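Local coordinates for protein beta-mannosidase (Trichoderma harzianum, PDB 4CVU) that probably hydrolyses terminal beta-mannosidic bonds of mannose-containing oligosaccharides, as a glycosylated fungal member of glycoside hydrolase family 2, at residues A[173-178]-A[188-193]; A[404-409]-A[917-922]; A[454-459]-A[510-515]; A[723-728]-A[889-894]. One frame throughout, in Å; residues are numbered along the deposited sequence.

Contact 1 of 4, residues A[173-178]-A[188-193]; sequences QHWPAS and RQWVRK. With NAG (2-acetamido-2-deoxy-beta-D-glucopyranose), chain J.
The long connection between helix 159-168 and strand 215-221, part of the galactose-binding-like domain of this family 2 glycoside hydrolase, folds back on itself where Gln-173 and Trp-175 meet Gln-189 and Trp-190. The first limb has no regular structure; the second begins with a 3-10 turn, 188-190, that offers Gln-189 and Trp-190 to it. Two indoles carry most of the contact. Trp-175 CZ3 lies 3.8 Å from Trp-190 CZ2, the six-membered rings are inclined at 59° with centroids 5.8 Å apart, and Trp-190 CZ2 comes to the edge of Trp-175, near its plane. Tryptophan suits both places because its broad apolar surface spans two limbs that have no direct hydrogen bond between them. Gln-189 adds its amide: CG sits between the backbone N and the carbonyl carbon (chi1 73°), and a second bend in the chain carries NE2 to 3.6 Å from Trp-175 CZ3, amide and indole planes standing 77° apart. The extended Gln-173 chain runs out over one face of Trp-175, its CD near the rim, and its OE1 then accepts from Gln-512 of helix 506-528. On the flank of the loop His-174, whose NE2 bonds Asn-167 O, lies next to an N-acetylglucosamine attached to the protein. One water supplies the polar link between the limbs: it accepts from Trp-190 NE1 at 2.8 Å, in the plane of the indole, and donates to Gln-173 O at 2.8 Å. That same carbonyl oxygen also meets the edge of the indole, with Gln-173 O 3.3 Å from Trp-190 CZ2.

Contact 2 of 4, residues A[404-409]-A[917-922]; sequences MNRLFD and TLQQDT. With NA (sodium ion), chain B.
Gln-919 reaches from strand 911-921 of the C-terminal Ig-fold domain to the helix carrying Arg-406 and Asp-409, and hydrogen bonds come first. Its amide nitrogen gives one N-H to each of two acceptors: NE2 to Asp-409 OD2 is 2.9 Å (N-H...O 154°), and NE2 to Arg-406 O is 3.3 Å (150°). Both acceptors lie close to the amide plane, which fixes the rotation of the group; OD2 is met on its anti lone pair, and the helix carbonyl in its own plane. Glutamine fits because an extended chain beyond CG ends in a neutral double donor. A water adds a looser link, accepting from Arg-406 NH1 at 3.0 Å and making a weak bond to Gln-919 O. Metal binding is the second element. Asp-409 holds a sodium ion unevenly, OD2 at 2.2 Å and OD1 at 3.0 Å from the metal, and a water is a further ligand; sodium and amide together would probably keep the carboxylate ionised. OD1 also accepts from Arg-439. Apolar packing is the third: the methylenes of Arg-406 cross the Gln-919 chain, Arg-406 CD lying 3.7 Å from Gln-919 CB. A leucine at Gln-919 would probably leave Asp-409 OD2 and Arg-406 O without the shared donor that ties them to the strand. Gln-919 and Gln-920 form a classic beta bulge opposite Leu-896 of strand 895-899, which Arg-406 also touches, while Phe-408 packs the helix against Ile-435 of helix 430-439.

Contact 3 of 4, residues A[454-459]-A[510-515]; sequences YPDSDD and LGQYEN. With MAN (alpha-D-mannopyranose), chain D; NAG (2-acetamido-2-deoxy-beta-D-glucopyranose), chain C; MAN (alpha-D-mannopyranose), chain E.
A glycan carried by the protein itself lies along helix 506-528, and Asp-456 and Asn-515 meet beside it. Asn-515 ND2 donates to Asp-456 OD2 at 2.6 Å (N-H...O 142°), which receives it on its syn lone pair; the amide and carboxylate planes are 58° apart, and the oxygen lies tilted out of the amide plane. The same OD2 takes a weak bond from O4 of a mannose (chain D) at 2.8 Å, so one carboxylate oxygen serves helix and sugar alike. Asn-515 reaches there with CG opposite its backbone N (chi1 178°), which swings the amide toward the 454-459 loop. Gln-512 lies alongside, its NE2 3.7 Å from Asp-456 CB and bonded to Gln-173, while a water donates both to Gln-512 OE1 (2.9 Å) and to Tyr-454 O (2.6 Å), tying loop to helix. Farther round the helix, Gly-511 O accepts from O6 of a second mannose (chain E) at 2.8 Å, and the absence of a side chain matters here, since a CB would collide with O6 of the chain D mannose. Glu-514 faces an N-acetylglucosamine (chain C) with both oxygens: OE2 takes its N2-H at 2.8 Å, and OE1 takes its O3-H in a very short bond. Acidic and amide side chains suit such a surface, because sugars offer hydroxyl and N-H donors. Strand 442-446 leads through this loop, with Ser-457 as N-cap, into helix 458-475, a beta-alpha step of the (beta/alpha)8 barrel expected for the family.

Contact 4 of 4, residues A[723-728]-A[889-894]; sequences DGRWKV and LTHPAG
Arg-725 and His-891 lie with CA atoms 9.0 Å apart, the nearest pair between an irregular segment and the end of strand 884-890, so a long side chain has to span the gap. The Arg-725 chain runs out extended and bends only at chi3 (-74°), which lays the guanidinium flat on the imidazole: centres are 3.8 Å apart, planes 9° apart, and NH1 sits above the middle of the ring. The end of Arg-725 also grips the His-891 backbone, NH1 to O 2.9 Å and NH2 to O 3.1 Å. The oxygen is in the plane of the guanidinium, yet both nitrogens approach it from one face of the carbonyl plane, NH2 well above it. Arginine suits the place because one flat cation can both stack and donate twice. Here a loop following barrel strand 702-705 meets the C-terminal Ig-fold domain, and on the loop an Asx turn, Arg-725 N to Asp-723 OD1, sets the arginine's backbone. A methionine at Arg-725 would probably leave His-891 O without its paired donors and the imidazole without its stacked cover. The ring is held by its own N-H as well, His-891 ND1 to Pro-892 O at 2.9 Å, and it meets Phe-916 edge-to-face. Beyond it, a water lies 3.0 Å from His-891 NE2 and accepts from the backbone N of Trp-726, a residue whose indole stacks on Phe-898.

Overall arrangement
The four contacts fall into two touching pairs. Contacts 1 and 3 have centres about 12 Å apart and share the Gln-173 to Gln-512 hydrogen bond, with Trp-190 resting on Pro-455; contacts 2 and 4, about 11 Å apart, meet where Thr-922 bonds Gly-894 O. The pairs lie far apart, contacts 1 and 2 having centres about 39 Å from each other. Contact 3 is buried, contacts 1 and 4 partly so, and contact 2 is at the surface, where a sodium ion enters. Both members of the second pair join the Ig-fold domain to barrel elements through polar side chains, whereas contact 1 relies on indole packing and contact 3 on amide, carboxylate and sugar.

Contact 1 of 4, residues A[173-178]-A[188-193]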
# COMPACT_ATOMS: atom_id res chain seq x y z
N GLN A 173 44.68 6.41 -3.28
CA GLN A 173 44.42 6.54 -4.70
C GLN A 173 43.08 7.20 -5.01
O GLN A 173 42.08 7.04 -4.29
CB GLN A 173 44.50 5.17 -5.40
CG GLN A 173 44.54 5.30 -6.91
CD GLN A 173 44.84 3.99 -7.62
OE1 GLN A 173 44.96 2.95 -7.00
NE2 GLN A 173 45.00 4.06 -8.94
N HIS A 174 43.09 7.97 -6.09
CA HIS A 174 41.89 8.56 -6.65
C HIS A 174 41.87 8.33 -8.15
O HIS A 174 42.93 8.18 -8.77
CB HIS A 174 41.82 10.05 -6.32
CG HIS A 174 41.70 10.31 -4.86
ND1 HIS A 174 42.79 10.53 -4.05
CD2 HIS A 174 40.62 10.30 -4.04
CE1 HIS A 174 42.39 10.70 -2.81
NE2 HIS A 174 41.08 10.54 -2.77
N TRP A 175 40.67 8.29 -8.70
CA TRP A 175 40.46 7.98 -10.10
C TRP A 175 39.62 9.10 -10.70
O TRP A 175 38.93 9.84 -9.95
CB TRP A 175 39.70 6.65 -10.24
CG TRP A 175 40.44 5.44 -9.83
CD1 TRP A 175 41.10 4.57 -10.65
CD2 TRP A 175 40.58 4.92 -8.50
NE1 TRP A 175 41.65 3.56 -9.92
CE2 TRP A 175 41.34 3.74 -8.60
CE3 TRP A 175 40.14 5.34 -7.24
CZ2 TRP A 175 41.68 2.98 -7.48
CZ3 TRP A 175 40.48 4.59 -6.13
CH2 TRP A 175 41.25 3.41 -6.25
N PRO A 176 39.62 9.20 -12.03
CA PRO A 176 38.72 10.13 -12.71
C PRO A 176 37.26 9.86 -12.37
O PRO A 176 36.90 8.72 -12.08
CB PRO A 176 38.98 9.88 -14.20
CG PRO A 176 40.32 9.25 -14.24
CD PRO A 176 40.49 8.49 -12.97
N ALA A 177 36.46 10.92 -12.38
CA ALA A 177 35.07 10.87 -12.02
C ALA A 177 34.30 9.82 -12.84
O ALA A 177 33.47 9.11 -12.30
CB ALA A 177 34.45 12.25 -12.18
N SER A 178 34.60 9.72 -14.13
CA SER A 178 33.91 8.78 -15.00
C SER A 178 34.18 7.31 -14.62
O SER A 178 33.35 6.44 -14.88
CB SER A 178 34.24 9.04 -16.48
OG SER A 178 35.60 8.82 -16.76
N ARG A 188 32.42 3.16 -3.37
CA ARG A 188 32.26 1.74 -3.12
C ARG A 188 33.50 0.90 -3.43
O ARG A 188 33.66 -0.18 -2.94
CB ARG A 188 31.05 1.18 -3.89
CG ARG A 188 31.24 1.00 -5.36
CD ARG A 188 29.95 0.73 -6.16
NE ARG A 188 30.09 1.00 -7.60
CZ ARG A 188 30.53 0.10 -8.47
NH1 ARG A 188 30.90 -1.05 -8.05
NH2 ARG A 188 30.63 0.35 -9.77
N GLN A 189 34.40 1.43 -4.26
CA GLN A 189 35.59 0.69 -4.63
C GLN A 189 36.49 0.39 -3.41
O GLN A 189 37.33 -0.51 -3.46
CB GLN A 189 36.36 1.45 -5.73
CG GLN A 189 37.10 2.71 -5.29
CD GLN A 189 36.27 3.97 -5.36
OE1 GLN A 189 35.02 3.93 -5.25
NE2 GLN A 189 36.95 5.13 -5.49
N TRP A 190 36.30 1.16 -2.33
CA TRP A 190 37.17 1.07 -1.13
C TRP A 190 36.72 0.00 -0.15
O TRP A 190 37.43 -0.27 0.81
CB TRP A 190 37.27 2.44 -0.41
CG TRP A 190 38.17 3.34 -1.15
CD1 TRP A 190 37.83 4.41 -1.90
CD2 TRP A 190 39.57 3.18 -1.29
NE1 TRP A 190 38.94 4.96 -2.49
CE2 TRP A 190 40.03 4.21 -2.13
CE3 TRP A 190 40.51 2.27 -0.75
CZ2 TRP A 190 41.37 4.36 -2.46
CZ3 TRP A 190 41.85 2.43 -1.07
CH2 TRP A 190 42.27 3.46 -1.92
N VAL A 191 35.57 -0.62 -0.37
CA VAL A 191 35.06 -1.59 0.61
C VAL A 191 34.75 -2.95 0.00
O VAL A 191 34.10 -3.04 -1.01
CB VAL A 191 33.85 -1.04 1.38
CG1 VAL A 191 32.74 -0.58 0.44
CG2 VAL A 191 33.32 -2.08 2.35
N ARG A 192 35.23 -4.00 0.65
CA ARG A 192 34.89 -5.36 0.25
C ARG A 192 33.51 -5.73 0.81
O ARG A 192 33.38 -6.44 1.82
CB ARG A 192 35.98 -6.32 0.74
CG ARG A 192 37.35 -6.00 0.21
CD ARG A 192 37.36 -5.84 -1.28
NE ARG A 192 36.65 -6.95 -1.91
CZ ARG A 192 35.93 -6.88 -3.03
NH1 ARG A 192 35.80 -5.74 -3.71
NH2 ARG A 192 35.34 -7.97 -3.51
N LYS A 193 32.49 -5.23 0.10
CA LYS A 193 31.07 -5.39 0.41
C LYS A 193 30.40 -5.48 -0.95
O LYS A 193 30.88 -4.93 -1.98
CB LYS A 193 30.53 -4.20 1.25
CG LYS A 193 29.03 -4.24 1.62
CD LYS A 193 28.68 -3.26 2.74
CE LYS A 193 27.17 -3.13 3.05
NZ LYS A 193 26.41 -4.39 2.83
C1 NAG J . 37.06 11.78 -2.64
C2 NAG J . 35.91 12.73 -2.92
C3 NAG J . 36.28 13.93 -3.78
C4 NAG J . 37.57 14.62 -3.32
C5 NAG J . 38.65 13.59 -2.97
C6 NAG J . 39.88 14.27 -2.36
C7 NAG J . 33.68 11.82 -2.98
C8 NAG J . 32.67 11.09 -3.82
N2 NAG J . 34.84 12.03 -3.59
O3 NAG J . 35.19 14.83 -3.69
O4 NAG J . 38.04 15.41 -4.39
O5 NAG J . 38.14 12.56 -2.12
O6 NAG J . 40.14 13.81 -1.04
O7 NAG J . 33.40 12.16 -1.81
O HOH W 1 39.29 7.11 -4.30

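Contact 2 of 4, residues A[404-409]-A[917-922]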
# COMPACT_ATOMS: atom_id res chain seq x y z
N MET A 404 14.55 -20.00 -3.38
CA MET A 404 15.56 -20.32 -4.38
C MET A 404 15.20 -21.61 -5.13
O MET A 404 15.46 -21.73 -6.32
CB MET A 404 16.95 -20.43 -3.74
CG MET A 404 17.48 -19.10 -3.22
SD MET A 404 17.65 -17.87 -4.54
CE MET A 404 18.57 -18.82 -5.77
N ASN A 405 14.53 -22.54 -4.46
CA ASN A 405 13.99 -23.69 -5.17
C ASN A 405 12.95 -23.30 -6.26
O ASN A 405 13.06 -23.79 -7.40
CB ASN A 405 13.47 -24.76 -4.19
CG ASN A 405 14.59 -25.72 -3.74
OD1 ASN A 405 15.25 -26.31 -4.58
ND2 ASN A 405 14.79 -25.86 -2.45
N ARG A 406 12.03 -22.38 -5.93
CA ARG A 406 11.07 -21.89 -6.94
C ARG A 406 11.78 -21.22 -8.12
O ARG A 406 11.38 -21.35 -9.27
CB ARG A 406 10.11 -20.88 -6.34
CG ARG A 406 9.15 -21.51 -5.30
CD ARG A 406 7.99 -20.59 -5.01
NE ARG A 406 8.31 -19.42 -4.20
CZ ARG A 406 8.28 -19.40 -2.86
NH1 ARG A 406 8.04 -20.47 -2.16
NH2 ARG A 406 8.53 -18.26 -2.21
N LEU A 407 12.80 -20.44 -7.79
CA LEU A 407 13.60 -19.79 -8.84
C LEU A 407 14.30 -20.85 -9.71
O LEU A 407 14.41 -20.67 -10.96
CB LEU A 407 14.61 -18.84 -8.22
CG LEU A 407 15.53 -18.09 -9.19
CD1 LEU A 407 15.89 -16.74 -8.57
CD2 LEU A 407 16.80 -18.85 -9.48
N PHE A 408 14.85 -21.89 -9.10
CA PHE A 408 15.48 -22.92 -9.94
C PHE A 408 14.47 -23.72 -10.76
O PHE A 408 14.77 -24.05 -11.90
CB PHE A 408 16.43 -23.82 -9.14
CG PHE A 408 17.81 -23.26 -9.05
CD1 PHE A 408 18.75 -23.54 -10.05
CD2 PHE A 408 18.16 -22.42 -8.00
CE1 PHE A 408 20.05 -23.04 -9.94
CE2 PHE A 408 19.44 -21.90 -7.91
CZ PHE A 408 20.38 -22.19 -8.90
N ASP A 409 13.28 -23.96 -10.23
CA ASP A 409 12.22 -24.56 -11.05
C ASP A 409 12.01 -23.73 -12.33
O ASP A 409 11.85 -24.29 -13.37
CB ASP A 409 10.87 -24.53 -10.41
CG ASP A 409 10.75 -25.42 -9.18
OD1 ASP A 409 11.54 -26.33 -8.90
OD2 ASP A 409 9.75 -25.25 -8.53
N THR A 917 2.34 -25.33 -13.09
CA THR A 917 3.14 -25.84 -11.98
C THR A 917 2.86 -25.04 -10.72
O THR A 917 3.29 -23.91 -10.60
CB THR A 917 4.62 -25.76 -12.37
OG1 THR A 917 4.81 -26.54 -13.55
CG2 THR A 917 5.52 -26.26 -11.26
N LEU A 918 2.07 -25.61 -9.82
CA LEU A 918 1.67 -24.92 -8.61
C LEU A 918 2.79 -25.04 -7.62
O LEU A 918 3.08 -26.13 -7.15
CB LEU A 918 0.38 -25.53 -8.03
CG LEU A 918 -0.19 -24.89 -6.76
CD1 LEU A 918 -0.47 -23.43 -7.00
CD2 LEU A 918 -1.47 -25.60 -6.35
N GLN A 919 3.44 -23.93 -7.29
CA GLN A 919 4.52 -23.91 -6.30
C GLN A 919 4.02 -23.56 -4.93
O GLN A 919 4.48 -24.12 -3.94
CB GLN A 919 5.62 -22.96 -6.69
CG GLN A 919 6.26 -23.32 -8.00
CD GLN A 919 7.23 -22.29 -8.48
OE1 GLN A 919 6.93 -21.11 -8.47
NE2 GLN A 919 8.42 -22.73 -8.89
N GLN A 920 3.07 -22.63 -4.85
CA GLN A 920 2.45 -22.30 -3.57
C GLN A 920 1.07 -21.75 -3.78
O GLN A 920 0.86 -20.98 -4.68
CB GLN A 920 3.29 -21.24 -2.83
CG GLN A 920 2.69 -20.78 -1.51
CD GLN A 920 3.50 -19.67 -0.87
OE1 GLN A 920 4.27 -19.92 0.02
NE2 GLN A 920 3.36 -18.45 -1.37
N ASP A 921 0.14 -22.12 -2.92
CA ASP A 921 -1.23 -21.62 -3.01
C ASP A 921 -1.66 -21.07 -1.67
O ASP A 921 -1.54 -21.75 -0.68
CB ASP A 921 -2.16 -22.77 -3.39
CG ASP A 921 -3.57 -22.30 -3.67
OD1 ASP A 921 -3.79 -21.08 -3.78
OD2 ASP A 921 -4.46 -23.15 -3.79
N THR A 922 -2.16 -19.85 -1.64
CA THR A 922 -2.74 -19.27 -0.42
C THR A 922 -4.28 -19.20 -0.49
O THR A 922 -4.91 -18.80 0.47
CB THR A 922 -2.23 -17.84 -0.17
OG1 THR A 922 -2.69 -16.98 -1.20
CG2 THR A 922 -0.70 -17.81 -0.11
NA NA B . 9.30 -26.86 -7.05
O HOH W 2 7.66 -23.36 -2.69
O HOH W 3 7.85 -25.48 -5.05

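Contact 3 of 4, residues A[454-459]-A[510-515]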
# COMPACT_ATOMS: atom_id res chain seq x y z
N TYR A 454 39.63 -0.50 -9.13
CA TYR A 454 39.80 -0.77 -7.71
C TYR A 454 41.21 -0.45 -7.21
O TYR A 454 42.17 -0.34 -8.02
CB TYR A 454 39.46 -2.25 -7.43
CG TYR A 454 37.98 -2.52 -7.51
CD1 TYR A 454 37.37 -2.81 -8.71
CD2 TYR A 454 37.19 -2.45 -6.37
CE1 TYR A 454 36.02 -3.02 -8.79
CE2 TYR A 454 35.84 -2.66 -6.42
CZ TYR A 454 35.25 -2.97 -7.63
OH TYR A 454 33.87 -3.13 -7.70
N PRO A 455 41.34 -0.29 -5.88
CA PRO A 455 42.68 -0.11 -5.27
C PRO A 455 43.57 -1.33 -5.46
O PRO A 455 43.08 -2.44 -5.70
CB PRO A 455 42.37 0.09 -3.78
CG PRO A 455 40.93 0.46 -3.72
CD PRO A 455 40.29 -0.27 -4.86
N ASP A 456 44.87 -1.11 -5.35
CA ASP A 456 45.84 -2.20 -5.40
C ASP A 456 47.02 -1.95 -4.43
O ASP A 456 48.14 -2.40 -4.68
CB ASP A 456 46.37 -2.41 -6.82
CG ASP A 456 47.12 -3.72 -6.97
OD1 ASP A 456 46.70 -4.73 -6.35
OD2 ASP A 456 48.13 -3.76 -7.72
N SER A 457 46.72 -1.28 -3.31
CA SER A 457 47.69 -1.12 -2.23
C SER A 457 47.89 -2.50 -1.60
O SER A 457 47.15 -3.44 -1.88
CB SER A 457 47.15 -0.14 -1.21
OG SER A 457 45.97 -0.66 -0.61
N ASP A 458 48.91 -2.62 -0.75
CA ASP A 458 49.27 -3.90 -0.12
C ASP A 458 48.19 -4.39 0.85
O ASP A 458 47.91 -5.57 0.90
CB ASP A 458 50.64 -3.79 0.62
CG ASP A 458 51.84 -3.58 -0.34
OD1 ASP A 458 51.72 -3.76 -1.55
OD2 ASP A 458 52.94 -3.22 0.13
N ASP A 459 47.60 -3.50 1.62
CA ASP A 459 46.58 -3.93 2.59
C ASP A 459 45.29 -4.38 1.89
O ASP A 459 44.70 -5.38 2.28
CB ASP A 459 46.26 -2.82 3.60
CG ASP A 459 47.29 -2.74 4.74
OD1 ASP A 459 48.12 -3.66 4.89
OD2 ASP A 459 47.25 -1.76 5.50
N LEU A 510 46.32 0.14 -15.80
CA LEU A 510 46.35 -1.16 -16.47
C LEU A 510 47.24 -2.15 -15.69
O LEU A 510 46.88 -3.32 -15.52
CB LEU A 510 46.81 -1.02 -17.93
CG LEU A 510 46.69 -2.27 -18.79
CD1 LEU A 510 45.26 -2.77 -18.89
CD2 LEU A 510 47.22 -1.97 -20.18
N GLY A 511 48.39 -1.69 -15.19
CA GLY A 511 49.31 -2.54 -14.42
C GLY A 511 48.72 -3.04 -13.12
O GLY A 511 48.96 -4.16 -12.72
N GLN A 512 47.92 -2.21 -12.47
CA GLN A 512 47.23 -2.62 -11.25
C GLN A 512 46.18 -3.70 -11.56
O GLN A 512 45.99 -4.63 -10.76
CB GLN A 512 46.52 -1.43 -10.61
CG GLN A 512 47.42 -0.37 -10.01
CD GLN A 512 46.60 0.75 -9.42
OE1 GLN A 512 45.82 1.39 -10.13
NE2 GLN A 512 46.74 0.99 -8.11
N TYR A 513 45.50 -3.54 -12.71
CA TYR A 513 44.53 -4.51 -13.19
C TYR A 513 45.19 -5.86 -13.37
O TYR A 513 44.71 -6.86 -12.83
CB TYR A 513 43.86 -4.04 -14.49
CG TYR A 513 43.12 -5.14 -15.25
CD1 TYR A 513 41.91 -5.66 -14.79
CD2 TYR A 513 43.62 -5.65 -16.45
CE1 TYR A 513 41.24 -6.67 -15.48
CE2 TYR A 513 42.96 -6.64 -17.15
CZ TYR A 513 41.76 -7.14 -16.66
OH TYR A 513 41.08 -8.13 -17.36
N GLU A 514 46.26 -5.89 -14.14
CA GLU A 514 47.02 -7.12 -14.36
C GLU A 514 47.54 -7.67 -13.04
O GLU A 514 47.43 -8.85 -12.77
CB GLU A 514 48.19 -6.89 -15.31
CG GLU A 514 47.75 -6.61 -16.72
CD GLU A 514 48.91 -6.57 -17.69
OE1 GLU A 514 50.05 -6.29 -17.24
OE2 GLU A 514 48.67 -6.83 -18.90
N ASN A 515 48.08 -6.79 -12.20
CA ASN A 515 48.69 -7.22 -10.95
C ASN A 515 47.65 -7.84 -10.03
O ASN A 515 47.89 -8.92 -9.46
CB ASN A 515 49.39 -6.05 -10.26
CG ASN A 515 50.00 -6.45 -8.93
OD1 ASN A 515 50.97 -7.19 -8.90
ND2 ASN A 515 49.41 -6.02 -7.85
C1 MAN D . 54.16 -2.29 -10.63
C2 MAN D . 53.94 -2.97 -9.28
C3 MAN D . 52.50 -3.39 -9.12
C4 MAN D . 51.56 -2.23 -9.42
C5 MAN D . 51.84 -1.74 -10.82
C6 MAN D . 50.88 -0.61 -11.19
O2 MAN D . 54.28 -2.08 -8.23
O3 MAN D . 52.25 -3.85 -7.81
O4 MAN D . 50.21 -2.68 -9.27
O5 MAN D . 53.19 -1.29 -10.90
O6 MAN D . 51.00 -0.27 -12.56
C1 NAG C . 50.70 -4.70 -22.17
C2 NAG C . 51.37 -5.28 -20.94
C3 NAG C . 51.04 -4.43 -19.74
C4 NAG C . 51.38 -2.96 -19.97
C5 NAG C . 50.66 -2.56 -21.25
C6 NAG C . 50.77 -1.10 -21.63
C7 NAG C . 51.62 -7.71 -20.77
C8 NAG C . 51.03 -9.01 -20.40
N2 NAG C . 50.88 -6.61 -20.63
O3 NAG C . 51.63 -4.97 -18.59
O4 NAG C . 50.86 -2.22 -18.89
O5 NAG C . 51.10 -3.36 -22.33
O6 NAG C . 52.11 -0.77 -21.42
O7 NAG C . 52.75 -7.69 -21.20
C1 MAN E . 53.52 -2.56 -13.85
C2 MAN E . 54.63 -3.00 -12.90
C3 MAN E . 55.20 -4.30 -13.44
C4 MAN E . 54.08 -5.34 -13.60
C5 MAN E . 52.92 -4.80 -14.44
C6 MAN E . 51.75 -5.79 -14.50
O2 MAN E . 54.13 -3.33 -11.60
O3 MAN E . 56.11 -4.80 -12.50
O4 MAN E . 54.58 -6.50 -14.20
O5 MAN E . 52.49 -3.56 -13.89
O6 MAN E . 51.11 -5.94 -13.26
O HOH W 4 42.95 0.78 -10.29

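Contact 4 of 4, residues A[723-728]-A[889-894]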
# COMPACT_ATOMS: atom_id res chain seq x y z
N ASP A 723 8.84 -11.74 -6.78
CA ASP A 723 8.18 -12.84 -6.01
C ASP A 723 8.26 -14.13 -6.82
O ASP A 723 7.81 -15.17 -6.40
CB ASP A 723 6.77 -12.46 -5.63
CG ASP A 723 5.76 -12.53 -6.78
OD1 ASP A 723 6.07 -12.58 -8.01
OD2 ASP A 723 4.58 -12.43 -6.38
N GLY A 724 8.81 -14.00 -8.02
CA GLY A 724 8.94 -15.13 -8.91
C GLY A 724 8.04 -15.13 -10.13
O GLY A 724 8.24 -15.98 -10.99
N ARG A 725 7.07 -14.20 -10.22
CA ARG A 725 6.05 -14.21 -11.26
C ARG A 725 6.77 -14.05 -12.59
O ARG A 725 7.62 -13.22 -12.68
CB ARG A 725 5.11 -12.99 -11.14
CG ARG A 725 4.06 -12.91 -12.25
CD ARG A 725 3.11 -11.74 -12.15
NE ARG A 725 2.14 -11.97 -11.08
CZ ARG A 725 0.91 -12.51 -11.22
NH1 ARG A 725 0.44 -12.88 -12.40
NH2 ARG A 725 0.14 -12.69 -10.12
N TRP A 726 6.36 -14.82 -13.56
CA TRP A 726 6.85 -14.74 -14.94
C TRP A 726 6.28 -13.53 -15.70
O TRP A 726 5.08 -13.36 -15.79
CB TRP A 726 6.49 -16.01 -15.65
CG TRP A 726 7.30 -17.18 -15.24
CD1 TRP A 726 7.80 -17.43 -14.03
CD2 TRP A 726 7.77 -18.24 -16.09
NE1 TRP A 726 8.52 -18.60 -14.02
CE2 TRP A 726 8.51 -19.12 -15.28
CE3 TRP A 726 7.57 -18.55 -17.43
CZ2 TRP A 726 9.11 -20.26 -15.78
CZ3 TRP A 726 8.15 -19.71 -17.92
CH2 TRP A 726 8.94 -20.53 -17.09
N LYS A 727 7.16 -12.75 -16.30
CA LYS A 727 6.80 -11.83 -17.35
C LYS A 727 6.48 -12.65 -18.59
O LYS A 727 6.47 -13.88 -18.54
CB LYS A 727 7.96 -10.86 -17.66
CG LYS A 727 8.36 -9.96 -16.50
CD LYS A 727 9.19 -8.77 -16.97
CE LYS A 727 9.67 -7.94 -15.78
NZ LYS A 727 10.62 -6.82 -16.06
N VAL A 728 6.23 -11.94 -19.70
CA VAL A 728 6.08 -12.56 -20.99
C VAL A 728 7.41 -13.18 -21.44
O VAL A 728 7.40 -14.24 -22.03
CB VAL A 728 5.57 -11.58 -22.07
CG1 VAL A 728 5.46 -12.23 -23.44
CG2 VAL A 728 4.20 -11.04 -21.69
N LEU A 889 -2.45 -15.89 -20.36
CA LEU A 889 -3.10 -16.26 -19.11
C LEU A 889 -2.41 -15.56 -18.01
O LEU A 889 -1.19 -15.47 -18.00
CB LEU A 889 -2.97 -17.76 -18.92
CG LEU A 889 -3.66 -18.60 -20.02
CD1 LEU A 889 -2.97 -19.94 -20.14
CD2 LEU A 889 -5.10 -18.80 -19.68
N THR A 890 -3.19 -15.06 -17.03
CA THR A 890 -2.66 -14.34 -15.95
C THR A 890 -3.18 -15.06 -14.72
O THR A 890 -4.38 -15.12 -14.59
CB THR A 890 -3.20 -12.87 -15.90
OG1 THR A 890 -2.87 -12.18 -17.11
CG2 THR A 890 -2.59 -12.14 -14.70
N HIS A 891 -2.29 -15.62 -13.89
CA HIS A 891 -2.68 -16.18 -12.57
C HIS A 891 -2.82 -15.06 -11.54
O HIS A 891 -2.17 -14.03 -11.65
CB HIS A 891 -1.67 -17.25 -12.15
CG HIS A 891 -0.35 -16.72 -11.68
ND1 HIS A 891 -0.14 -16.33 -10.37
CD2 HIS A 891 0.83 -16.55 -12.32
CE1 HIS A 891 1.11 -15.94 -10.23
NE2 HIS A 891 1.71 -16.05 -11.41
N PRO A 892 -3.68 -15.25 -10.51
CA PRO A 892 -3.89 -14.19 -9.56
C PRO A 892 -2.77 -14.08 -8.54
O PRO A 892 -1.87 -14.91 -8.49
CB PRO A 892 -5.18 -14.64 -8.84
CG PRO A 892 -5.09 -16.11 -8.85
CD PRO A 892 -4.51 -16.42 -10.22
N ALA A 893 -2.89 -13.05 -7.72
CA ALA A 893 -2.00 -12.79 -6.60
C ALA A 893 -1.80 -13.92 -5.60
O ALA A 893 -0.72 -14.07 -5.06
CB ALA A 893 -2.46 -11.52 -5.83
N GLY A 894 -2.80 -14.69 -5.27
CA GLY A 894 -2.56 -15.64 -4.12
C GLY A 894 -1.76 -16.92 -4.40
O GLY A 894 -1.65 -17.81 -3.53
O HOH W 5 4.17 -16.81 -12.85